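Long-range contacts in spectinomycin phosphotransferase (Legionella pneumophila, PDB 3I1A), which probably transfers a phosphate group from a bound nucleotide to the antibiotic spectinomycin and so gives resistance to it: residues A[46-51]-A[100-105]; A[139-144]-A[206-211]; A[155-160]-A[292-297]; A[280-285]-A[324-329]. All blocks are in the same frame, centred on the assembly; numbering follows the deposited sequence. Where two conformers were deposited one is given.

Contact 1 of 4, residues A[46-51]-A[100-105]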
# COMPACT_ATOMS: atom_id res chain seq x y z
N SER A 46 13.40 22.69 -18.50
CA SER A 46 13.83 21.40 -19.02
C SER A 46 12.95 20.23 -18.60
O SER A 46 12.77 19.28 -19.37
CB SER A 46 15.27 21.11 -18.55
OG SER A 46 16.07 22.29 -18.57
N LYS A 47 12.39 20.28 -17.39
CA LYS A 47 11.55 19.20 -16.89
C LYS A 47 10.42 19.67 -15.96
O LYS A 47 10.18 20.86 -15.81
CB LYS A 47 12.41 18.18 -16.13
CG LYS A 47 13.62 17.67 -16.89
CD LYS A 47 14.56 16.90 -15.97
CE LYS A 47 15.82 16.47 -16.70
NZ LYS A 47 16.79 15.76 -15.82
N SER A 48 9.74 18.71 -15.35
CA SER A 48 8.65 19.00 -14.42
C SER A 48 8.93 18.21 -13.15
O SER A 48 9.36 17.05 -13.21
CB SER A 48 7.31 18.58 -15.01
OG SER A 48 6.25 19.00 -14.17
N TYR A 49 8.68 18.82 -11.99
CA TYR A 49 8.94 18.16 -10.71
C TYR A 49 7.73 18.09 -9.78
O TYR A 49 6.88 19.00 -9.76
CB TYR A 49 10.07 18.87 -9.97
CG TYR A 49 11.40 18.83 -10.68
CD1 TYR A 49 12.30 17.79 -10.46
CD2 TYR A 49 11.76 19.84 -11.55
CE1 TYR A 49 13.53 17.76 -11.10
CE2 TYR A 49 12.99 19.82 -12.20
CZ TYR A 49 13.87 18.78 -11.97
OH TYR A 49 15.09 18.78 -12.62
N PHE A 50 7.67 17.02 -9.01
CA PHE A 50 6.62 16.81 -8.02
C PHE A 50 7.30 16.98 -6.67
O PHE A 50 8.22 16.22 -6.30
CB PHE A 50 6.03 15.40 -8.17
CG PHE A 50 4.99 15.06 -7.14
CD1 PHE A 50 5.33 14.29 -6.03
CD2 PHE A 50 3.67 15.50 -7.28
CE1 PHE A 50 4.36 13.95 -5.07
CE2 PHE A 50 2.70 15.17 -6.32
CZ PHE A 50 3.04 14.40 -5.22
N ILE A 51 6.85 17.99 -5.93
CA ILE A 51 7.45 18.29 -4.64
C ILE A 51 6.51 18.00 -3.48
O ILE A 51 5.33 18.35 -3.53
CB ILE A 51 7.88 19.77 -4.57
CG1 ILE A 51 8.68 20.15 -5.82
CG2 ILE A 51 8.66 20.03 -3.30
CD1 ILE A 51 9.94 19.36 -6.03
N TYR A 100 10.76 14.96 -6.40
CA TYR A 100 10.70 13.86 -7.36
C TYR A 100 10.46 14.35 -8.77
O TYR A 100 9.88 15.43 -8.99
CB TYR A 100 9.55 12.88 -7.08
CG TYR A 100 9.61 12.14 -5.78
CD1 TYR A 100 8.99 12.66 -4.65
CD2 TYR A 100 10.25 10.91 -5.69
CE1 TYR A 100 9.00 11.96 -3.44
CE2 TYR A 100 10.27 10.19 -4.49
CZ TYR A 100 9.64 10.72 -3.37
OH TYR A 100 9.64 10.02 -2.19
N PRO A 101 10.88 13.55 -9.76
CA PRO A 101 10.63 13.98 -11.13
C PRO A 101 9.11 13.77 -11.27
O PRO A 101 8.57 12.83 -10.68
CB PRO A 101 11.46 12.99 -11.95
CG PRO A 101 11.45 11.75 -11.10
CD PRO A 101 11.68 12.32 -9.72
N PHE A 102 8.41 14.65 -12.00
CA PHE A 102 6.96 14.52 -12.17
C PHE A 102 6.71 13.51 -13.29
O PHE A 102 6.73 13.85 -14.48
CB PHE A 102 6.35 15.88 -12.53
CG PHE A 102 4.88 15.98 -12.22
CD1 PHE A 102 4.17 17.13 -12.55
CD2 PHE A 102 4.20 14.93 -11.61
CE1 PHE A 102 2.80 17.24 -12.27
CE2 PHE A 102 2.84 15.03 -11.32
CZ PHE A 102 2.13 16.18 -11.65
N ILE A 103 6.46 12.26 -12.91
CA ILE A 103 6.25 11.17 -13.86
C ILE A 103 4.85 10.59 -13.91
O ILE A 103 4.15 10.51 -12.89
CB ILE A 103 7.24 10.01 -13.58
CG1 ILE A 103 8.68 10.47 -13.79
CG2 ILE A 103 6.91 8.81 -14.46
CD1 ILE A 103 8.98 10.95 -15.21
N HIS A 104 4.43 10.18 -15.11
CA HIS A 104 3.14 9.56 -15.26
C HIS A 104 3.50 8.19 -15.76
O HIS A 104 4.30 8.04 -16.69
CB HIS A 104 2.23 10.18 -16.32
CG HIS A 104 1.07 9.29 -16.66
ND1 HIS A 104 0.09 8.97 -15.74
CD2 HIS A 104 0.83 8.53 -17.75
CE1 HIS A 104 -0.70 8.05 -16.25
NE2 HIS A 104 -0.28 7.76 -17.47
N ALA A 105 2.91 7.19 -15.13
CA ALA A 105 3.12 5.82 -15.51
C ALA A 105 1.83 5.12 -15.12
O ALA A 105 1.25 5.38 -14.06
CB ALA A 105 4.31 5.22 -14.78
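Phe50 and Tyr100 face each other as an antiparallel hydrogen-bonded pair, and their main chains form the tight part of the contact. Phe50 N donates to Tyr100 O at 2.7 Å, and Tyr100 N returns the bond to Phe50 O at 2.8 Å. One step on, Tyr49 and Pro101 make a non-hydrogen-bonded pair, a place that asks no N-H of the proline. Phe102 N then reaches Ser48 O at 2.9 Å, but from 37° above the carbonyl plane, as strand 95-101 gives way to loop. Behind this ladder Tyr49 and Ile51 are buried, Tyr49 against Ile21 and Ile23, Ile51 against helix 10-19.

The aromatic side is looser and partly exposed. Tyr100 CD1 lies at the edge of the Phe50 ring, near its plane, 4.2 Å from Phe50 CD1, while Phe50 CB lies 3.9 Å from CD2 of Phe102. The Phe50 and Phe102 rings are oblique, with planes at 34° and centroids 5.9 Å apart. At the edge of the Phe102 ring, CD1 lies 3.2 Å from Ser48 OG, in the ring plane. The serine torsion sets OG opposite its own N (chi1 -173°), and its hydrogen-bond partner is Asp43.

In this kinase-like fold the contact marks the passage from the N-terminal sheet into the hinge. Phe50, Pro101 and Ile103 bind AMP and ADP in nucleotide complexes of this protein; the present chain holds no nucleotide. The chemistry is thus divided: backbone bonds fix the strands as far as Phe102, and less enclosed hydrophobic groups lie beside the nucleotide site.

Contact 2 of 4, residues A[139-144]-A[206-211]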
# COMPACT_ATOMS: atom_id res chain seq x y z
N GLN A 139 14.53 -1.20 14.42
CA GLN A 139 13.88 -0.61 15.58
C GLN A 139 12.82 0.41 15.18
O GLN A 139 11.92 0.72 15.97
CB GLN A 139 14.93 0.03 16.50
CG GLN A 139 15.86 -0.99 17.17
CD GLN A 139 17.06 -0.37 17.88
OE1 GLN A 139 17.67 -1.00 18.75
NE2 GLN A 139 17.41 0.86 17.50
N GLN A 140 12.92 0.91 13.95
CA GLN A 140 11.97 1.88 13.41
C GLN A 140 10.82 1.24 12.63
O GLN A 140 9.82 1.90 12.35
CB GLN A 140 12.70 2.86 12.48
CG GLN A 140 13.92 3.49 13.08
CD GLN A 140 13.60 4.36 14.28
OE1 GLN A 140 13.05 3.90 15.28
NE2 GLN A 140 13.96 5.64 14.18
N LEU A 141 10.96 -0.03 12.28
CA LEU A 141 9.92 -0.73 11.52
C LEU A 141 8.88 -1.39 12.41
O LEU A 141 9.21 -1.96 13.45
CB LEU A 141 10.57 -1.81 10.63
CG LEU A 141 11.31 -1.25 9.42
CD1 LEU A 141 12.26 -2.32 8.85
CD2 LEU A 141 10.28 -0.77 8.39
N ARG A 142 7.62 -1.31 11.99
CA ARG A 142 6.57 -1.97 12.72
C ARG A 142 6.76 -3.47 12.47
O ARG A 142 7.23 -3.88 11.39
CB ARG A 142 5.20 -1.50 12.23
CG ARG A 142 4.94 -1.73 10.77
CD ARG A 142 3.86 -0.79 10.30
NE ARG A 142 3.50 -1.07 8.92
CZ ARG A 142 2.57 -1.95 8.57
NH1 ARG A 142 1.90 -2.61 9.50
NH2 ARG A 142 2.29 -2.14 7.28
N LYS A 143 6.43 -4.27 13.48
CA LYS A 143 6.56 -5.71 13.40
C LYS A 143 5.20 -6.39 13.30
O LYS A 143 4.22 -5.93 13.90
CB LYS A 143 7.29 -6.23 14.65
CG LYS A 143 8.78 -6.57 14.49
CD LYS A 143 9.66 -5.37 14.22
CE LYS A 143 9.77 -4.46 15.44
NZ LYS A 143 10.73 -3.37 15.15
N GLU A 144 5.13 -7.48 12.55
CA GLU A 144 3.88 -8.23 12.47
C GLU A 144 3.65 -8.82 13.87
O GLU A 144 4.53 -9.50 14.41
CB GLU A 144 3.98 -9.38 11.47
CG GLU A 144 2.74 -10.27 11.37
CD GLU A 144 1.52 -9.46 10.99
OE1 GLU A 144 1.48 -9.02 9.82
OE2 GLU A 144 0.63 -9.25 11.86
N TYR A 206 11.40 -13.03 9.79
CA TYR A 206 10.76 -11.82 9.28
C TYR A 206 11.71 -11.17 8.28
O TYR A 206 12.94 -11.26 8.41
CB TYR A 206 10.47 -10.85 10.42
CG TYR A 206 9.20 -11.15 11.23
CD1 TYR A 206 8.60 -12.40 11.20
CD2 TYR A 206 8.64 -10.17 12.04
CE1 TYR A 206 7.46 -12.66 11.96
CE2 TYR A 206 7.51 -10.42 12.81
CZ TYR A 206 6.92 -11.67 12.76
OH TYR A 206 5.78 -11.90 13.50
N VAL A 207 11.15 -10.50 7.27
CA VAL A 207 11.96 -9.83 6.27
C VAL A 207 11.32 -8.47 6.02
O VAL A 207 10.21 -8.21 6.47
CB VAL A 207 11.99 -10.61 4.92
CG1 VAL A 207 12.62 -11.98 5.12
CG2 VAL A 207 10.58 -10.72 4.34
N LEU A 208 12.04 -7.60 5.32
CA LEU A 208 11.51 -6.28 5.00
C LEU A 208 10.41 -6.51 3.95
O LEU A 208 10.67 -7.07 2.88
CB LEU A 208 12.62 -5.41 4.43
CG LEU A 208 12.20 -4.06 3.82
CD1 LEU A 208 11.57 -3.17 4.92
CD2 LEU A 208 13.46 -3.40 3.21
N CYS A 209 9.19 -6.06 4.27
CA CYS A 209 8.02 -6.22 3.40
C CYS A 209 7.40 -4.90 3.02
O CYS A 209 7.41 -3.96 3.81
CB CYS A 209 6.92 -7.03 4.10
SG CYS A 209 7.31 -8.75 4.31
N HIS A 210 6.88 -4.83 1.81
CA HIS A 210 6.17 -3.64 1.37
C HIS A 210 4.87 -3.54 2.19
O HIS A 210 4.52 -2.47 2.71
CB HIS A 210 5.88 -3.75 -0.12
CG HIS A 210 5.10 -2.60 -0.66
ND1 HIS A 210 3.73 -2.48 -0.49
CD2 HIS A 210 5.48 -1.55 -1.42
CE1 HIS A 210 3.31 -1.41 -1.13
NE2 HIS A 210 4.35 -0.83 -1.70
N SER A 211 4.16 -4.67 2.30
CA SER A 211 2.91 -4.85 3.06
C SER A 211 1.57 -4.61 2.34
O SER A 211 0.51 -5.03 2.83
CB SER A 211 2.94 -4.05 4.39
OG SER A 211 2.45 -2.71 4.28
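Tyr206 OH donates to Glu144 O at 2.9 Å, the hydrogen bond across the contact, coming in 41° above the carbonyl plane. The same OH lies 3.7 Å from Glu144 CB, the side chain crossing the tyrosine at about a right angle. The carboxylate is turned 76° from the ring plane and leads away from it, OE1 bonding to Tyr280 OH.

Other polar groups join through a shared acceptor. Arg142 NH2 and Ser211 OG each hydrogen-bond to Glu233 O, which brings the serine oxygen to the edge of the guanidinium, 3.1 Å from NH2. Ser211 belongs to the His210-Ser211-Asp212 sequence, which probably corresponds to the catalytic-loop motif of kinase-like phosphotransferases; its side chain is about 8 Å from those of Asp230 and Asn217, both magnesium-binding residues. Within its own segment Lys143 curls back, NZ bonding to Leu141 O at 2.7 Å in the carbonyl plane.

The apolar part is slight: Leu141 and Leu208 cross at about a right angle and meet through their CD1 atoms at 4.1 Å. Leu208 has CG opposite its backbone N (chi1 170°), which helps bring CD1 to Leu141.

No backbone bond joins the two segments, because strand 235-237 runs between them, parallel to 142-143 and antiparallel to 207-209. Helix 61-71 covers the leucines, Ile65 against Leu141 and Leu69 against Leu208, and helix 240-243 lies against Cys209 and Ser211.

Contact 3 of 4, residues A[155-160]-A[292-297]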
# COMPACT_ATOMS: atom_id res chain seq x y z
N ARG A 155 -16.42 -8.52 14.50
CA ARG A 155 -17.36 -9.25 15.35
C ARG A 155 -18.32 -8.26 16.01
O ARG A 155 -19.47 -8.62 16.27
CB ARG A 155 -16.64 -10.07 16.44
CG ARG A 155 -15.82 -11.20 15.86
CD ARG A 155 -15.38 -12.20 16.91
NE ARG A 155 -14.29 -13.02 16.41
CZ ARG A 155 -13.00 -12.78 16.69
NH1 ARG A 155 -12.67 -11.76 17.46
NH2 ARG A 155 -12.05 -13.56 16.18
N SER A 156 -17.85 -7.05 16.29
CA SER A 156 -18.73 -6.06 16.91
C SER A 156 -19.87 -5.70 15.96
O SER A 156 -20.91 -5.22 16.41
CB SER A 156 -17.97 -4.79 17.31
OG SER A 156 -17.57 -4.04 16.16
N PHE A 157 -19.69 -5.94 14.66
CA PHE A 157 -20.74 -5.64 13.68
C PHE A 157 -21.90 -6.62 13.75
O PHE A 157 -23.04 -6.26 13.45
CB PHE A 157 -20.23 -5.68 12.23
CG PHE A 157 -19.21 -4.62 11.87
CD1 PHE A 157 -18.94 -3.54 12.72
CD2 PHE A 157 -18.54 -4.70 10.65
CE1 PHE A 157 -18.03 -2.57 12.35
CE2 PHE A 157 -17.61 -3.73 10.28
CZ PHE A 157 -17.36 -2.66 11.13
N TYR A 158 -21.62 -7.87 14.13
CA TYR A 158 -22.63 -8.92 14.17
C TYR A 158 -23.99 -8.50 14.73
O TYR A 158 -25.02 -8.72 14.09
CB TYR A 158 -22.10 -10.12 14.95
CG TYR A 158 -20.92 -10.82 14.26
CD1 TYR A 158 -20.14 -11.74 14.96
CD2 TYR A 158 -20.62 -10.58 12.92
CE1 TYR A 158 -19.09 -12.41 14.34
CE2 TYR A 158 -19.56 -11.25 12.28
CZ TYR A 158 -18.80 -12.16 12.99
OH TYR A 158 -17.78 -12.86 12.37
N ASN A 159 -23.97 -7.90 15.90
CA ASN A 159 -25.23 -7.52 16.52
C ASN A 159 -25.84 -6.25 15.93
O ASN A 159 -27.03 -6.00 16.11
CB ASN A 159 -25.05 -7.38 18.04
CG ASN A 159 -24.85 -8.73 18.71
OD1 ASN A 159 -25.19 -9.77 18.15
ND2 ASN A 159 -24.30 -8.71 19.92
N GLN A 160 -25.04 -5.45 15.23
CA GLN A 160 -25.53 -4.22 14.63
C GLN A 160 -26.29 -4.45 13.31
O GLN A 160 -26.98 -3.56 12.82
CB GLN A 160 -24.36 -3.26 14.37
CG GLN A 160 -23.52 -2.94 15.59
CD GLN A 160 -22.41 -1.97 15.25
OE1 GLN A 160 -22.68 -0.88 14.72
NE2 GLN A 160 -21.16 -2.36 15.53
N TYR A 292 -14.37 -0.42 5.68
CA TYR A 292 -15.48 -0.00 4.82
C TYR A 292 -16.82 -0.32 5.46
O TYR A 292 -17.79 0.43 5.30
CB TYR A 292 -15.31 -0.61 3.43
CG TYR A 292 -14.02 -0.13 2.77
CD1 TYR A 292 -12.81 -0.77 3.02
CD2 TYR A 292 -14.01 0.99 1.95
CE1 TYR A 292 -11.62 -0.31 2.46
CE2 TYR A 292 -12.82 1.46 1.38
CZ TYR A 292 -11.64 0.81 1.64
OH TYR A 292 -10.47 1.27 1.08
N GLY A 293 -16.89 -1.41 6.21
CA GLY A 293 -18.14 -1.71 6.89
C GLY A 293 -18.50 -0.61 7.89
O GLY A 293 -19.67 -0.19 8.00
N GLN A 294 -17.51 -0.12 8.64
CA GLN A 294 -17.80 0.93 9.60
C GLN A 294 -18.27 2.21 8.88
O GLN A 294 -19.13 2.95 9.40
CB GLN A 294 -16.57 1.26 10.44
CG GLN A 294 -16.90 2.21 11.60
CD GLN A 294 -17.91 1.62 12.57
OE1 GLN A 294 -19.07 2.06 12.65
NE2 GLN A 294 -17.49 0.61 13.31
N ASP A 295 -17.71 2.47 7.70
CA ASP A 295 -18.11 3.65 6.94
C ASP A 295 -19.58 3.56 6.53
O ASP A 295 -20.25 4.59 6.36
CB ASP A 295 -17.23 3.82 5.69
CG ASP A 295 -17.28 5.21 5.12
OD1 ASP A 295 -17.31 6.19 5.91
OD2 ASP A 295 -17.26 5.34 3.87
N LEU A 296 -20.09 2.34 6.37
CA LEU A 296 -21.49 2.16 6.00
C LEU A 296 -22.42 2.15 7.22
O LEU A 296 -23.57 2.56 7.12
CB LEU A 296 -21.70 0.86 5.20
CG LEU A 296 -21.58 0.95 3.67
CD1 LEU A 296 -22.66 1.91 3.08
CD2 LEU A 296 -20.18 1.42 3.31
N LEU A 297 -21.94 1.67 8.37
CA LEU A 297 -22.76 1.65 9.58
C LEU A 297 -22.81 3.04 10.21
O LEU A 297 -23.70 3.34 11.01
CB LEU A 297 -22.20 0.65 10.60
CG LEU A 297 -22.30 -0.81 10.16
CD1 LEU A 297 -21.48 -1.69 11.11
CD2 LEU A 297 -23.75 -1.25 10.19
O HOH W 1 -18.84 -0.63 15.41
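The Phe157 ring carries Leu297 CD1 over one face, while its rim meets Gln294. This is helix-to-helix packing in the largely helical C-terminal part of the kinase-like fold, between the C-terminal part of helix 149-157 and helix 274-297. Leu297 CD1 makes a CH-pi contact, 3.8 Å from the ring centroid and 21° off the normal, displaced toward CD1 of the phenylalanine. Gln294 NE2 lies near the ring plane, 3.4 Å from Phe157 CE1, with its amide turned almost upright to the ring at 79°. Gly293 brings only backbone to the interface, and its CA lies 4.0 Å from Phe157 CE2, so the ring can come close to the helix.

Gln160 extends the contact past the ring, its OE1 resting 3.9 Å from Leu297 CD1. An extended chain beyond CG carries its amide back over the preceding turn, where NE2 donates to Ser156 O at 3.0 Å, nearly straight at the hydrogen but coming in from well above the carbonyl plane (61°). Helix 169-180 backs the leucine through Phe174 and Lys175. One water, in the plane of the Phe157 ring at its edge, accepts from both glutamines, 2.9 Å from Gln160 NE2 and 2.8 Å from Gln294 NE2.

Contact 4 of 4, residues A[280-285]-A[324-329]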
# COMPACT_ATOMS: atom_id res chain seq x y z
N TYR A 280 -2.89 -14.20 5.69
CA TYR A 280 -2.89 -12.83 5.20
C TYR A 280 -4.03 -12.52 4.23
O TYR A 280 -4.61 -11.45 4.31
CB TYR A 280 -1.55 -12.49 4.54
CG TYR A 280 -0.50 -12.08 5.55
CD1 TYR A 280 -0.70 -10.98 6.38
CD2 TYR A 280 0.70 -12.79 5.66
CE1 TYR A 280 0.26 -10.59 7.30
CE2 TYR A 280 1.66 -12.41 6.57
CZ TYR A 280 1.45 -11.31 7.39
OH TYR A 280 2.42 -10.87 8.27
N ARG A 281 -4.35 -13.44 3.33
CA ARG A 281 -5.43 -13.19 2.38
C ARG A 281 -6.77 -13.06 3.09
O ARG A 281 -7.59 -12.24 2.71
CB ARG A 281 -5.52 -14.30 1.34
CG ARG A 281 -4.33 -14.30 0.42
CD ARG A 281 -4.47 -15.37 -0.64
NE ARG A 281 -3.44 -15.20 -1.66
CZ ARG A 281 -3.15 -16.10 -2.59
NH1 ARG A 281 -3.80 -17.25 -2.64
NH2 ARG A 281 -2.18 -15.84 -3.47
N HIS A 282 -6.99 -13.86 4.14
CA HIS A 282 -8.25 -13.73 4.88
C HIS A 282 -8.22 -12.48 5.75
O HIS A 282 -9.18 -11.71 5.77
CB HIS A 282 -8.50 -14.97 5.77
CG HIS A 282 -8.91 -16.21 5.01
ND1 HIS A 282 -8.03 -16.96 4.27
CD2 HIS A 282 -10.13 -16.79 4.86
CE1 HIS A 282 -8.68 -17.95 3.69
NE2 HIS A 282 -9.95 -17.87 4.03
N GLU A 283 -7.11 -12.25 6.45
CA GLU A 283 -7.00 -11.10 7.34
C GLU A 283 -7.05 -9.75 6.62
O GLU A 283 -7.60 -8.78 7.14
CB GLU A 283 -5.70 -11.20 8.16
CG GLU A 283 -5.38 -9.99 9.03
CD GLU A 283 -6.39 -9.69 10.13
OE1 GLU A 283 -7.17 -10.59 10.53
OE2 GLU A 283 -6.38 -8.54 10.62
N ARG A 284 -6.46 -9.65 5.43
CA ARG A 284 -6.53 -8.37 4.73
C ARG A 284 -7.99 -8.05 4.40
O ARG A 284 -8.39 -6.88 4.45
CB ARG A 284 -5.72 -8.40 3.44
CG ARG A 284 -5.52 -7.00 2.86
CD ARG A 284 -4.65 -7.06 1.59
NE ARG A 284 -4.43 -5.72 1.05
CZ ARG A 284 -5.27 -5.10 0.23
NH1 ARG A 284 -6.39 -5.70 -0.17
NH2 ARG A 284 -4.99 -3.86 -0.17
N ILE A 285 -8.79 -9.07 4.07
CA ILE A 285 -10.21 -8.82 3.76
C ILE A 285 -10.94 -8.41 5.04
O ILE A 285 -11.79 -7.51 5.04
CB ILE A 285 -10.87 -10.07 3.12
CG1 ILE A 285 -10.14 -10.39 1.81
CG2 ILE A 285 -12.35 -9.82 2.83
CD1 ILE A 285 -10.50 -11.72 1.18
N GLU A 324 -13.22 -15.19 -2.91
CA GLU A 324 -13.20 -16.52 -3.52
C GLU A 324 -11.79 -17.09 -3.59
O GLU A 324 -11.59 -18.30 -3.41
CB GLU A 324 -13.83 -16.49 -4.92
CG GLU A 324 -15.30 -16.08 -4.90
CD GLU A 324 -16.01 -16.37 -6.20
OE1 GLU A 324 -15.34 -16.38 -7.25
OE2 GLU A 324 -17.24 -16.59 -6.17
N ILE A 325 -10.81 -16.23 -3.86
CA ILE A 325 -9.41 -16.66 -3.91
C ILE A 325 -8.90 -17.03 -2.50
O ILE A 325 -8.14 -17.99 -2.34
CB ILE A 325 -8.54 -15.56 -4.54
CG1 ILE A 325 -8.86 -15.44 -6.03
CG2 ILE A 325 -7.05 -15.86 -4.32
CD1 ILE A 325 -8.19 -14.28 -6.70
N ALA A 326 -9.30 -16.27 -1.49
CA ALA A 326 -8.88 -16.57 -0.11
C ALA A 326 -9.40 -17.96 0.28
O ALA A 326 -8.64 -18.81 0.78
CB ALA A 326 -9.41 -15.51 0.85
N PHE A 327 -10.69 -18.20 0.05
CA PHE A 327 -11.29 -19.49 0.39
C PHE A 327 -10.61 -20.62 -0.36
O PHE A 327 -10.40 -21.71 0.18
CB PHE A 327 -12.78 -19.50 0.05
CG PHE A 327 -13.60 -18.59 0.92
CD1 PHE A 327 -13.06 -17.96 2.03
CD2 PHE A 327 -14.95 -18.38 0.62
CE1 PHE A 327 -13.84 -17.15 2.84
CE2 PHE A 327 -15.73 -17.57 1.43
CZ PHE A 327 -15.19 -16.95 2.53
N ALA A 328 -10.28 -20.38 -1.63
CA ALA A 328 -9.60 -21.39 -2.42
C ALA A 328 -8.19 -21.67 -1.87
O ALA A 328 -7.63 -22.74 -2.12
CB ALA A 328 -9.51 -20.94 -3.86
N THR A 329 -7.63 -20.73 -1.13
CA THR A 329 -6.28 -20.91 -0.57
C THR A 329 -6.30 -21.82 0.64
O THR A 329 -5.37 -22.58 0.88
CB THR A 329 -5.65 -19.56 -0.13
OG1 THR A 329 -5.70 -18.64 -1.22
CG2 THR A 329 -4.18 -19.76 0.27
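Thr329 OG1 takes part in two hydrogen bonds: it accepts from Arg281 NH1 at 2.7 Å and gives its own hydrogen to Ile325 O at 2.8 Å. The second bond, back to the preceding helical turn, fixes the rotation of the hydroxyl and presents it as an acceptor to the arginine. Arg281 reaches it with a chain extended from CG to NE, and OG1 lies only 3° out of the guanidinium plane. Ile325 CG2 rests over one face of that group, 3.9 Å from NH1, while NE bonds to Met244 O; the flat group is therefore held on more than one edge.

Deeper in, Ala326 takes the place nearest the partner helix. Its CB sits over the centre of the His282 ring, a CH-pi contact of 3.9 Å to the centroid, and also touches CD1 of Ile285. The imidazole CE1 makes a short C-H...O approach, 3.0 Å, to the carbonyl oxygen of Ala326. His282 NE2 lies 3.7 Å from Phe327 CD1, at the edge of the phenylalanine ring, the two rings meeting rim to rim. His282 ND1 is hydrogen-bonded to Ser278 O one turn earlier, which steadies the ring. The Phe327 ring also takes a cation-pi contact from Arg187.

The two helical segments run roughly antiparallel, 147° between their directions, with axes approaching to 9.0 Å. Small Ala326 suits this closeness. Helix 322-329 thus lies against helix 274-297, and helix 182-198 packs beside both, its Leu188 touching His282, Ile285 and Phe327.

From the N terminus, contact 1 comes first: it closes the loop between strands 48-55 and 95-101, in the N-terminal sheet and hinge, before the others open. Contact 2 opens at 139-144, contact 3 at 155-160, and contact 2 closes at 206-211, so these two cross. Contact 4 opens at 280-285 within the loop of contact 3, which closes at 292-297; contact 4 then closes at 324-329, a second crossing. Contact 2 spans the two edge strands of the mixed sheet. Contacts 3 and 4 set helix 274-297 against helices 149-157 and 322-329, and Glu144 with Tyr280 links contact 4 to that sheet. Contacts 1 and 3 lie about 41 Å apart between centres.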